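Local atomic coordinates of putative glucoamylase (Bacteroides uniformis, PDB entry 4GL3), a protein that is a putative glucoamylase, and so probably hydrolyses glycosidic bonds in glucose-containing polysaccharides or oligosaccharides. Residues Tyr175-Pro180 with Trp184-Gln189. Numbering follows the deposited sequence.
Sequences YWHWSP and WAMNHQ
Aromatic packing joins Tyr175-Trp178 to Trp184-Gln189, where the chain leaves the short strand 177-178 and folds back on itself ahead of helix 197-205. Trp178 meets Trp184 edge-to-face. Its CD1 stands over the centre of the six-membered ring of Trp184, 3.4 Å from CE2, with the planes at 59°. CG of Trp178 lies anti to the backbone N (chi1 179°), which carries that edge across to Trp184. Phe166 touches both indoles. Without the indole, as with an alanine at Trp184, the CD1 edge of Trp178 would probably lose its facing ring and a gap would be likely beside Tyr175 CB.

Strand 177-178 pairs antiparallel with 122-123 in a largely helical chain, consistent with the alpha/alpha-toroid of six-hairpin glycosidases. Segment 184-189 begins with a type I beta turn, Trp184 to Asn187, and a single beta bridge pairs Tyr175 with Gln189. One direct backbone hydrogen bond crosses, Trp176 N to His188 O at 3.0 Å. Two waters link the segments. One donates to His177 O and accepts a weak bond from Asn187 N; the other is 2.8 Å from His177 ND1 and accepts from His188 N.

The imidazole of His177 lies between Trp176 CD1 on one face and the selenomethionine Met186 on the other. The Met186 chain bends at chi2 and chi3, bringing CE to 3.8 Å from the His177 ring centroid in a CH-pi contact. His177 NE2 hydrogen-bonds a bound glycerol, probably from the crystallisation liquor. The Trp176 and His188 rings meet obliquely, at 41°.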
loop_
_atom_site.group_PDB
_atom_site.type_symbol
_atom_site.label_atom_id
_atom_site.label_comp_id
_atom_site.label_asym_id
_atom_site.label_seq_id
_atom_site.Cartn_x
_atom_site.Cartn_y
_atom_site.Cartn_z
ATOM N N TYR A 175 -11.887 -7.519 12.708
ATOM C CA TYR A 175 -10.823 -8.455 12.946
ATOM C C TYR A 175 -10.081 -8.699 11.635
ATOM O O TYR A 175 -10.691 -8.746 10.563
ATOM C CB TYR A 175 -11.380 -9.786 13.548
ATOM C CG TYR A 175 -11.791 -9.602 14.985
ATOM C CD1 TYR A 175 -13.061 -9.069 15.307
ATOM C CD2 TYR A 175 -10.911 -9.901 16.029
ATOM C CE1 TYR A 175 -13.436 -8.856 16.619
ATOM C CE2 TYR A 175 -11.259 -9.666 17.353
ATOM C CZ TYR A 175 -12.522 -9.154 17.658
ATOM O OH TYR A 175 -12.870 -8.907 18.960
ATOM N N TRP A 176 -8.772 -8.892 11.774
ATOM C CA TRP A 176 -7.809 -8.973 10.673
ATOM C C TRP A 176 -7.951 -10.303 9.885
ATOM O O TRP A 176 -7.842 -10.279 8.673
ATOM C CB TRP A 176 -6.384 -8.799 11.213
ATOM C CG TRP A 176 -5.270 -8.495 10.238
ATOM C CD1 TRP A 176 -4.903 -9.203 9.098
ATOM C CD2 TRP A 176 -4.344 -7.426 10.344
ATOM N NE1 TRP A 176 -3.824 -8.620 8.508
ATOM C CE2 TRP A 176 -3.461 -7.521 9.239
ATOM C CE3 TRP A 176 -4.166 -6.413 11.267
ATOM C CZ2 TRP A 176 -2.436 -6.596 9.012
ATOM C CZ3 TRP A 176 -3.119 -5.487 11.061
ATOM C CH2 TRP A 176 -2.276 -5.593 9.939
ATOM N N HIS A 177 -8.214 -11.415 10.578
ATOM C CA HIS A 177 -8.148 -12.744 10.012
ATOM C C HIS A 177 -9.410 -13.554 10.366
ATOM O O HIS A 177 -10.149 -13.264 11.339
ATOM C CB HIS A 177 -6.962 -13.547 10.540
ATOM C CG HIS A 177 -5.680 -12.786 10.667
ATOM N ND1 HIS A 177 -5.360 -12.060 11.799
ATOM C CD2 HIS A 177 -4.587 -12.736 9.853
ATOM C CE1 HIS A 177 -4.137 -11.565 11.650
ATOM N NE2 HIS A 177 -3.653 -11.949 10.470
ATOM N N TRP A 178 -9.632 -14.581 9.549
ATOM C CA TRP A 178 -10.523 -15.707 9.881
ATOM C C TRP A 178 -10.063 -16.945 9.133
ATOM O O TRP A 178 -9.609 -16.863 7.974
ATOM C CB TRP A 178 -11.985 -15.439 9.522
ATOM C CG TRP A 178 -12.851 -16.590 9.847
ATOM C CD1 TRP A 178 -13.415 -16.857 11.067
ATOM C CD2 TRP A 178 -13.259 -17.674 8.974
ATOM N NE1 TRP A 178 -14.119 -18.013 11.007
ATOM C CE2 TRP A 178 -14.066 -18.527 9.734
ATOM C CE3 TRP A 178 -13.028 -17.978 7.642
ATOM C CZ2 TRP A 178 -14.644 -19.729 9.202
ATOM C CZ3 TRP A 178 -13.593 -19.169 7.096
ATOM C CH2 TRP A 178 -14.377 -20.035 7.912
ATOM N N SER A 179 -10.170 -18.087 9.811
ATOM C CA SER A 179 -9.696 -19.354 9.288
ATOM C C SER A 179 -10.714 -20.483 9.423
ATOM O O SER A 179 -11.378 -20.595 10.437
ATOM C CB SER A 179 -8.425 -19.774 10.038
ATOM O OG SER A 179 -8.092 -21.122 9.732
ATOM N N PRO A 180 -10.846 -21.321 8.388
ATOM C CA PRO A 180 -11.696 -22.485 8.500
ATOM C C PRO A 180 -11.176 -23.492 9.506
ATOM O O PRO A 180 -11.966 -24.288 10.025
ATOM C CB PRO A 180 -11.683 -23.080 7.087
ATOM C CG PRO A 180 -10.422 -22.576 6.455
ATOM C CD PRO A 180 -10.205 -21.222 7.068
ATOM N N TRP A 184 -11.477 -17.829 14.890
ATOM C CA TRP A 184 -11.035 -16.487 15.302
ATOM C C TRP A 184 -9.797 -16.484 16.169
ATOM O O TRP A 184 -9.511 -15.478 16.868
ATOM C CB TRP A 184 -12.201 -15.781 16.056
ATOM C CG TRP A 184 -13.464 -15.702 15.207
ATOM C CD1 TRP A 184 -14.591 -16.472 15.340
ATOM C CD2 TRP A 184 -13.701 -14.839 14.111
ATOM N NE1 TRP A 184 -15.506 -16.147 14.361
ATOM C CE2 TRP A 184 -14.987 -15.150 13.596
ATOM C CE3 TRP A 184 -12.943 -13.861 13.473
ATOM C CZ2 TRP A 184 -15.544 -14.486 12.518
ATOM C CZ3 TRP A 184 -13.492 -13.190 12.411
ATOM C CH2 TRP A 184 -14.778 -13.524 11.922
ATOM N N ALA A 185 -9.020 -17.566 16.166
ATOM C CA ALA A 185 -7.883 -17.689 17.094
ATOM C C ALA A 185 -6.795 -16.587 16.906
ATOM O O ALA A 185 -6.109 -16.275 17.840
ATOM C CB ALA A 185 -7.231 -19.063 17.002
HETATM N N MSE A 186 -6.618 -16.030 15.727
HETATM C CA MSE A 186 -5.615 -14.965 15.509
HETATM C C MSE A 186 -6.028 -13.751 16.377
HETATM O O MSE A 186 -5.185 -13.029 16.909
HETATM C CB MSE A 186 -5.472 -14.584 14.013
HETATM C CG MSE A 186 -4.687 -15.584 13.089
HETATM SE SE MSE A 186 -2.852 -15.907 13.689
HETATM C CE MSE A 186 -2.153 -14.139 12.981
ATOM N N ASN A 187 -7.323 -13.539 16.511
ATOM C CA ASN A 187 -7.857 -12.586 17.492
ATOM C C ASN A 187 -7.129 -11.217 17.444
ATOM O O ASN A 187 -6.759 -10.683 18.487
ATOM C CB ASN A 187 -7.778 -13.180 18.924
ATOM C CG ASN A 187 -8.568 -12.363 19.917
ATOM O OD1 ASN A 187 -9.549 -11.741 19.536
ATOM N ND2 ASN A 187 -8.138 -12.319 21.154
ATOM N N HIS A 188 -7.005 -10.631 16.239
ATOM C CA HIS A 188 -6.233 -9.388 16.046
ATOM C C HIS A 188 -7.230 -8.279 15.631
ATOM O O HIS A 188 -7.655 -8.215 14.493
ATOM C CB HIS A 188 -5.165 -9.660 14.991
ATOM C CG HIS A 188 -4.126 -8.598 14.841
ATOM N ND1 HIS A 188 -4.368 -7.264 15.067
ATOM C CD2 HIS A 188 -2.851 -8.670 14.397
ATOM C CE1 HIS A 188 -3.276 -6.568 14.820
ATOM N NE2 HIS A 188 -2.340 -7.397 14.410
ATOM N N GLN A 189 -7.637 -7.445 16.587
ATOM C CA GLN A 189 -8.516 -6.317 16.293
ATOM C C GLN A 189 -7.762 -5.266 15.463
ATOM O O GLN A 189 -6.575 -4.998 15.718
ATOM C CB GLN A 189 -8.985 -5.698 17.591
ATOM C CG GLN A 189 -9.920 -6.535 18.443
ATOM C CD GLN A 189 -10.307 -5.823 19.754
ATOM O OE1 GLN A 189 -10.321 -4.609 19.828
ATOM N NE2 GLN A 189 -10.563 -6.585 20.786
HETATM O O HOH W 1 -9.164 -13.944 13.735
HETATM O O HOH W 2 -7.521 -11.693 13.580
#